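Local coordinates for protein putative metallopeptidase (Shewanella baltica OS155, PDB 3IEH) that binds a zinc ion and, as a member of the peptidase M14 family, probably acts as a zinc-dependent hydrolase of the metallocarboxypeptidase type, at residues Asp172-Tyr181 and Phe204-Asp213; Met36-Lys44 and Val54-Ala62. All blocks are in the same frame, centred on the assembly; numbering follows the deposited sequence.

Interaction 1 of 2, residues Asp172-Tyr181 and Phe204-Asp213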
# COMPACT_ATOMS: atom_id res chain seq x y z
N ASP A 172 3.88 7.91 -7.58
CA ASP A 172 3.56 9.27 -8.02
C ASP A 172 3.96 9.38 -9.50
O ASP A 172 5.15 9.43 -9.83
CB ASP A 172 4.31 10.27 -7.11
CG ASP A 172 4.02 11.75 -7.44
OD1 ASP A 172 3.40 12.10 -8.47
OD2 ASP A 172 4.46 12.58 -6.63
N VAL A 173 2.95 9.43 -10.38
CA VAL A 173 3.14 9.54 -11.84
C VAL A 173 3.66 10.92 -12.28
O VAL A 173 4.14 11.08 -13.39
CB VAL A 173 1.85 9.17 -12.65
CG1 VAL A 173 0.69 10.17 -12.40
CG2 VAL A 173 2.14 9.10 -14.11
N LEU A 174 3.59 11.92 -11.41
CA LEU A 174 4.13 13.22 -11.71
C LEU A 174 5.55 13.40 -11.21
O LEU A 174 6.11 14.48 -11.35
CB LEU A 174 3.24 14.30 -11.11
CG LEU A 174 1.84 14.38 -11.73
CD1 LEU A 174 1.04 15.48 -11.05
CD2 LEU A 174 1.90 14.59 -13.25
N SER A 175 6.16 12.34 -10.66
CA SER A 175 7.48 12.49 -10.05
C SER A 175 8.56 11.56 -10.57
O SER A 175 8.31 10.39 -10.89
CB SER A 175 7.36 12.29 -8.53
OG SER A 175 8.62 12.54 -7.88
N ARG A 176 9.78 12.09 -10.65
CA ARG A 176 10.96 11.27 -10.91
C ARG A 176 11.76 10.99 -9.61
O ARG A 176 12.74 10.26 -9.62
CB ARG A 176 11.83 11.90 -11.99
CG ARG A 176 12.43 13.22 -11.64
CD ARG A 176 13.36 13.70 -12.77
NE ARG A 176 14.51 12.81 -12.91
CZ ARG A 176 15.56 12.77 -12.08
NH1 ARG A 176 15.64 13.59 -11.03
NH2 ARG A 176 16.54 11.90 -12.32
N GLU A 177 11.27 11.52 -8.48
CA GLU A 177 11.96 11.46 -7.19
C GLU A 177 11.12 10.72 -6.16
O GLU A 177 9.91 10.93 -6.09
CB GLU A 177 12.19 12.89 -6.67
CG GLU A 177 13.16 13.70 -7.50
CD GLU A 177 13.31 15.13 -7.01
OE1 GLU A 177 12.37 15.65 -6.41
OE2 GLU A 177 14.37 15.74 -7.24
N ALA A 178 11.74 9.87 -5.35
CA ALA A 178 10.98 9.08 -4.35
C ALA A 178 10.68 9.91 -3.09
O ALA A 178 11.36 10.90 -2.80
CB ALA A 178 11.75 7.82 -3.96
N TYR A 179 9.66 9.52 -2.34
CA TYR A 179 9.40 10.11 -1.04
C TYR A 179 8.48 9.20 -0.25
O TYR A 179 7.99 8.18 -0.76
CB TYR A 179 8.88 11.56 -1.14
CG TYR A 179 7.62 11.71 -1.94
CD1 TYR A 179 7.66 11.75 -3.35
CD2 TYR A 179 6.38 11.83 -1.30
CE1 TYR A 179 6.50 11.89 -4.10
CE2 TYR A 179 5.18 11.97 -2.04
CZ TYR A 179 5.25 11.97 -3.44
OH TYR A 179 4.08 12.11 -4.18
N VAL A 180 8.29 9.54 1.02
CA VAL A 180 7.51 8.71 1.92
C VAL A 180 6.80 9.56 2.96
O VAL A 180 7.39 10.47 3.50
CB VAL A 180 8.41 7.66 2.64
CG1 VAL A 180 9.64 8.31 3.20
CG2 VAL A 180 7.62 6.98 3.75
N TYR A 181 5.52 9.27 3.19
CA TYR A 181 4.72 9.87 4.25
C TYR A 181 4.86 8.91 5.40
O TYR A 181 4.61 7.74 5.21
CB TYR A 181 3.21 9.91 3.89
CG TYR A 181 2.81 10.78 2.71
CD1 TYR A 181 2.82 10.28 1.40
CD2 TYR A 181 2.37 12.07 2.90
CE1 TYR A 181 2.45 11.07 0.32
CE2 TYR A 181 2.00 12.87 1.83
CZ TYR A 181 2.03 12.38 0.55
OH TYR A 181 1.66 13.20 -0.49
N PHE A 204 16.25 5.43 -6.17
CA PHE A 204 15.88 6.66 -6.87
C PHE A 204 16.46 7.90 -6.22
O PHE A 204 16.87 7.87 -5.06
CB PHE A 204 14.34 6.80 -6.91
CG PHE A 204 13.63 5.61 -7.45
CD1 PHE A 204 13.75 5.26 -8.78
CD2 PHE A 204 12.84 4.83 -6.62
CE1 PHE A 204 13.12 4.16 -9.28
CE2 PHE A 204 12.20 3.72 -7.11
CZ PHE A 204 12.34 3.38 -8.44
N PRO A 205 16.50 8.99 -6.98
CA PRO A 205 16.79 10.26 -6.28
C PRO A 205 15.60 10.58 -5.34
O PRO A 205 14.48 10.13 -5.59
CB PRO A 205 16.92 11.30 -7.41
CG PRO A 205 16.31 10.66 -8.67
CD PRO A 205 16.24 9.15 -8.43
N ILE A 206 15.86 11.35 -4.30
CA ILE A 206 14.90 11.69 -3.26
C ILE A 206 14.24 13.06 -3.46
O ILE A 206 14.84 13.97 -4.00
CB ILE A 206 15.66 11.66 -1.90
CG1 ILE A 206 15.91 10.20 -1.49
CG2 ILE A 206 14.93 12.43 -0.83
CD1 ILE A 206 14.69 9.26 -1.48
N ALA A 207 12.99 13.22 -3.03
CA ALA A 207 12.31 14.53 -3.11
C ALA A 207 12.93 15.43 -2.03
O ALA A 207 12.44 15.48 -0.89
CB ALA A 207 10.83 14.37 -2.90
N VAL A 208 14.02 16.09 -2.38
CA VAL A 208 14.77 16.89 -1.41
C VAL A 208 13.90 17.97 -0.79
O VAL A 208 14.01 18.25 0.40
CB VAL A 208 16.08 17.48 -2.04
CG1 VAL A 208 16.58 18.69 -1.25
CG2 VAL A 208 17.15 16.37 -2.12
N ASP A 209 13.01 18.54 -1.60
CA ASP A 209 12.12 19.59 -1.15
C ASP A 209 10.94 19.70 -2.07
O ASP A 209 10.85 18.99 -3.05
CB ASP A 209 12.86 20.92 -1.09
CG ASP A 209 13.46 21.31 -2.43
OD1 ASP A 209 12.78 21.19 -3.50
OD2 ASP A 209 14.61 21.76 -2.40
N GLY A 210 10.05 20.64 -1.75
CA GLY A 210 8.84 20.91 -2.50
C GLY A 210 7.67 20.78 -1.55
O GLY A 210 7.83 20.83 -0.30
N GLU A 211 6.49 20.66 -2.12
CA GLU A 211 5.32 20.32 -1.34
C GLU A 211 4.45 19.39 -2.18
O GLU A 211 4.33 19.58 -3.39
CB GLU A 211 4.55 21.56 -0.85
CG GLU A 211 4.04 22.51 -1.94
CD GLU A 211 2.98 23.50 -1.42
OE1 GLU A 211 3.00 23.84 -0.21
OE2 GLU A 211 2.13 23.95 -2.23
N ILE A 212 3.92 18.35 -1.56
CA ILE A 212 2.92 17.49 -2.20
C ILE A 212 1.63 17.96 -1.50
O ILE A 212 1.51 17.84 -0.27
CB ILE A 212 3.23 15.98 -2.05
CG1 ILE A 212 4.69 15.69 -2.42
CG2 ILE A 212 2.31 15.14 -2.92
CD1 ILE A 212 5.05 16.00 -3.84
N ASP A 213 0.70 18.55 -2.27
CA ASP A 213 -0.50 19.22 -1.73
C ASP A 213 -0.02 20.48 -0.96
O ASP A 213 0.94 21.14 -1.39
CB ASP A 213 -1.36 18.26 -0.87
CG ASP A 213 -1.68 16.93 -1.58
OD1 ASP A 213 -1.70 16.91 -2.84
OD2 ASP A 213 -1.91 15.91 -0.89
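A178 is clasped by two backbone bonds from the chain at P205-A207: its N donates to P205 O (2.8 Å) and its O accepts from A207 N (2.8 Å), a single beta bridge centred on I206. Just beyond this bridge Y179 and I212 of 204-213 meet from opposite directions. Y179 CB rests on A207 CB at 3.8 Å; with chi1 at 58°, CG is wedged between the backbone N and the carbonyl carbon, which sets the ring between the A207 methyl and I212. Farther out, Y179 CE2 packs on I212 CG1 at 3.8 Å and CZ meets CG1 and CD1 of the same isoleucine. At the tip, Y179 OH lies 3.7 Å from I212 CG2, a methyl that Y181 OH also touches. Y179 OH donates a short hydrogen bond to D172 OD2 (2.5 Å), which it reaches from above the carboxylate plane. The other oxygen, D172 OD1, accepts from L174 N in an Asx turn. The R176 guanidinium lies obliquely to P205 CG. Y179 also touches E246, the predicted proton donor/acceptor of the active site. The tyrosine thus has aliphatic neighbours along its ring, while its hydroxyl is bonded to a carboxylate beside the probable catalytic centre.

Interaction 2 of 2, residues Met36-Lys44 and Val54-Ala62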
# COMPACT_ATOMS: atom_id res chain seq x y z
N MSE A 36 -0.11 -17.01 -2.66
CA MSE A 36 -0.96 -17.08 -1.47
C MSE A 36 -1.18 -18.52 -1.04
O MSE A 36 -1.20 -18.80 0.16
CB MSE A 36 -2.33 -16.45 -1.74
CG MSE A 36 -2.36 -14.97 -2.05
SE MSE A 36 -1.71 -13.85 -0.62
CE MSE A 36 0.13 -14.36 -0.70
N THR A 37 -1.39 -19.41 -2.02
CA THR A 37 -1.64 -20.83 -1.77
C THR A 37 -0.36 -21.51 -1.29
O THR A 37 -0.41 -22.34 -0.39
CB THR A 37 -2.18 -21.57 -3.03
OG1 THR A 37 -3.43 -20.99 -3.42
CG2 THR A 37 -2.45 -23.05 -2.73
N ARG A 38 0.79 -21.14 -1.87
CA ARG A 38 2.07 -21.67 -1.45
C ARG A 38 2.39 -21.20 -0.03
O ARG A 38 2.99 -21.92 0.73
CB ARG A 38 3.18 -21.23 -2.42
CG ARG A 38 4.61 -21.49 -1.91
CD ARG A 38 5.70 -21.08 -2.91
NE ARG A 38 5.94 -19.62 -2.92
CZ ARG A 38 6.61 -18.95 -1.98
NH1 ARG A 38 7.10 -19.56 -0.91
NH2 ARG A 38 6.79 -17.64 -2.10
N LEU A 39 2.00 -19.98 0.33
CA LEU A 39 2.30 -19.47 1.66
C LEU A 39 1.30 -19.91 2.74
O LEU A 39 1.56 -19.76 3.92
CB LEU A 39 2.43 -17.94 1.64
CG LEU A 39 3.66 -17.43 0.89
CD1 LEU A 39 3.42 -15.94 0.52
CD2 LEU A 39 4.98 -17.64 1.72
N GLY A 40 0.15 -20.45 2.36
CA GLY A 40 -0.83 -20.88 3.36
C GLY A 40 -1.64 -19.72 3.91
O GLY A 40 -2.23 -19.82 4.97
N MSE A 41 -1.70 -18.61 3.16
CA MSE A 41 -2.46 -17.45 3.61
C MSE A 41 -3.95 -17.61 3.41
O MSE A 41 -4.40 -18.25 2.47
CB MSE A 41 -1.95 -16.20 2.91
CG MSE A 41 -0.52 -15.94 3.33
SE MSE A 41 0.01 -14.17 2.97
CE MSE A 41 -1.03 -13.23 4.30
N VAL A 42 -4.72 -17.06 4.34
CA VAL A 42 -6.17 -17.21 4.35
C VAL A 42 -6.76 -15.97 3.71
O VAL A 42 -6.31 -14.85 3.96
CB VAL A 42 -6.70 -17.42 5.81
CG1 VAL A 42 -8.18 -17.64 5.82
CG2 VAL A 42 -6.00 -18.62 6.47
N GLU A 43 -7.74 -16.19 2.84
CA GLU A 43 -8.44 -15.11 2.19
C GLU A 43 -9.65 -14.70 3.00
O GLU A 43 -10.42 -15.55 3.47
CB GLU A 43 -8.92 -15.52 0.80
CG GLU A 43 -9.80 -14.45 0.16
CD GLU A 43 -9.93 -14.56 -1.35
OE1 GLU A 43 -9.25 -15.41 -1.96
OE2 GLU A 43 -10.72 -13.78 -1.91
N LYS A 44 -9.81 -13.40 3.19
CA LYS A 44 -11.03 -12.87 3.78
C LYS A 44 -11.58 -11.84 2.81
O LYS A 44 -11.09 -10.72 2.72
CB LYS A 44 -10.77 -12.32 5.19
CG LYS A 44 -10.83 -13.42 6.27
CD LYS A 44 -9.86 -13.20 7.41
CE LYS A 44 -10.22 -14.02 8.65
NZ LYS A 44 -11.37 -13.41 9.40
N VAL A 54 -12.44 -7.78 -3.56
CA VAL A 54 -11.45 -7.03 -2.82
C VAL A 54 -11.27 -7.81 -1.52
O VAL A 54 -12.15 -7.82 -0.65
CB VAL A 54 -11.90 -5.62 -2.45
CG1 VAL A 54 -10.80 -4.95 -1.60
CG2 VAL A 54 -12.27 -4.80 -3.71
N SER A 55 -10.13 -8.47 -1.41
CA SER A 55 -9.86 -9.38 -0.31
C SER A 55 -8.64 -9.02 0.50
O SER A 55 -7.66 -8.44 -0.02
CB SER A 55 -9.68 -10.79 -0.88
OG SER A 55 -10.91 -11.27 -1.40
N LEU A 56 -8.74 -9.34 1.79
CA LEU A 56 -7.69 -9.21 2.77
C LEU A 56 -7.10 -10.59 2.88
O LEU A 56 -7.84 -11.53 3.09
CB LEU A 56 -8.23 -8.78 4.13
CG LEU A 56 -7.20 -8.63 5.26
CD1 LEU A 56 -6.41 -7.29 5.09
CD2 LEU A 56 -7.84 -8.68 6.64
N TYR A 57 -5.78 -10.72 2.74
CA TYR A 57 -5.13 -12.02 2.93
C TYR A 57 -4.37 -12.02 4.25
O TYR A 57 -3.72 -11.04 4.59
CB TYR A 57 -4.20 -12.35 1.77
CG TYR A 57 -4.91 -12.68 0.50
CD1 TYR A 57 -5.40 -11.65 -0.33
CD2 TYR A 57 -5.12 -13.99 0.11
CE1 TYR A 57 -6.05 -11.93 -1.51
CE2 TYR A 57 -5.79 -14.29 -1.07
CZ TYR A 57 -6.25 -13.25 -1.87
OH TYR A 57 -6.91 -13.52 -3.04
N GLN A 58 -4.45 -13.11 4.99
CA GLN A 58 -3.85 -13.16 6.31
C GLN A 58 -3.05 -14.44 6.56
O GLN A 58 -3.43 -15.50 6.13
CB GLN A 58 -4.91 -12.99 7.41
CG GLN A 58 -5.61 -11.66 7.40
CD GLN A 58 -6.44 -11.38 8.65
OE1 GLN A 58 -7.50 -11.98 8.86
NE2 GLN A 58 -5.99 -10.43 9.46
N SER A 59 -1.95 -14.31 7.26
CA SER A 59 -1.18 -15.47 7.65
C SER A 59 -2.02 -16.25 8.68
O SER A 59 -2.67 -15.67 9.53
CB SER A 59 0.17 -15.03 8.21
OG SER A 59 -0.02 -14.09 9.24
N PRO A 60 -2.01 -17.58 8.59
CA PRO A 60 -2.84 -18.38 9.49
C PRO A 60 -2.25 -18.58 10.91
O PRO A 60 -1.03 -18.68 11.08
CB PRO A 60 -2.91 -19.72 8.75
CG PRO A 60 -1.54 -19.84 8.11
CD PRO A 60 -1.13 -18.42 7.75
N ALA A 61 -3.13 -18.64 11.91
CA ALA A 61 -2.74 -18.92 13.29
C ALA A 61 -1.81 -17.83 13.83
O ALA A 61 -0.66 -18.08 14.19
CB ALA A 61 -2.13 -20.34 13.42
N ALA A 62 -2.36 -16.63 13.88
CA ALA A 62 -1.68 -15.47 14.39
C ALA A 62 -1.34 -15.69 15.85
O ALA A 62 -2.15 -16.24 16.58
CB ALA A 62 -2.56 -14.25 14.25
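S55 OG donates to E43 OE2 at 2.6 Å, approaching from above the carboxylate plane, and so links neighbouring strands of a beta hairpin at the edge of the central mixed sheet. Antiparallel pairing is carried by V42 with Q58 and K44 with L56, both hydrogen-bonded pairs, with V42 N to Q58 O (2.7 Å) nearly straight at 173°. Between them E43 and Y57 form a non-hydrogen-bonded pair whose side chains run the same way, E43 CG over one face of the ring and the carboxylate turned 46° from it. E43 CG stands anti to the backbone N (chi1 174°), which lays the extended chain along the phenol as far as S55. Cut back to an alanine here, the side chain would probably leave S55 OG without its acceptor and uncover part of the tyrosine face. M36, a selenomethionine on the last turn of helix 25-39, makes an oblique Met-aromatic contact, SE 4.0 Å from the centroid of the Y57 ring. The helix ends in a Schellman motif with G40 at the C-prime position, M41 N returning to M36 O. Q58 NE2 is hydrogen-bonded to S104 OG on the next strand. Past the pairing, V42 CG2 touches P60 CB at 4.0 Å.

In the fold
From the N terminus, helix 25-39 runs into strand 42-49, and interaction 2 closes the short hairpin with strand 52-58, holding the helix end against one edge of the mixed sheet. The chain then builds the middle of that sheet, places the zinc ligands H76 and E79 just after strand 68-73, and supplies H170 shortly before interaction 1 opens. Interaction 1 closes a second loop, which contains helix 191-201, and fastens the start of strand 179-183 to the segment leading into strand 211-212. The two closures follow in series, neither enclosing nor crossing the other. Their centres lie about 33 Å apart on opposite sides of the chain's centre, yet both reach the same sheet.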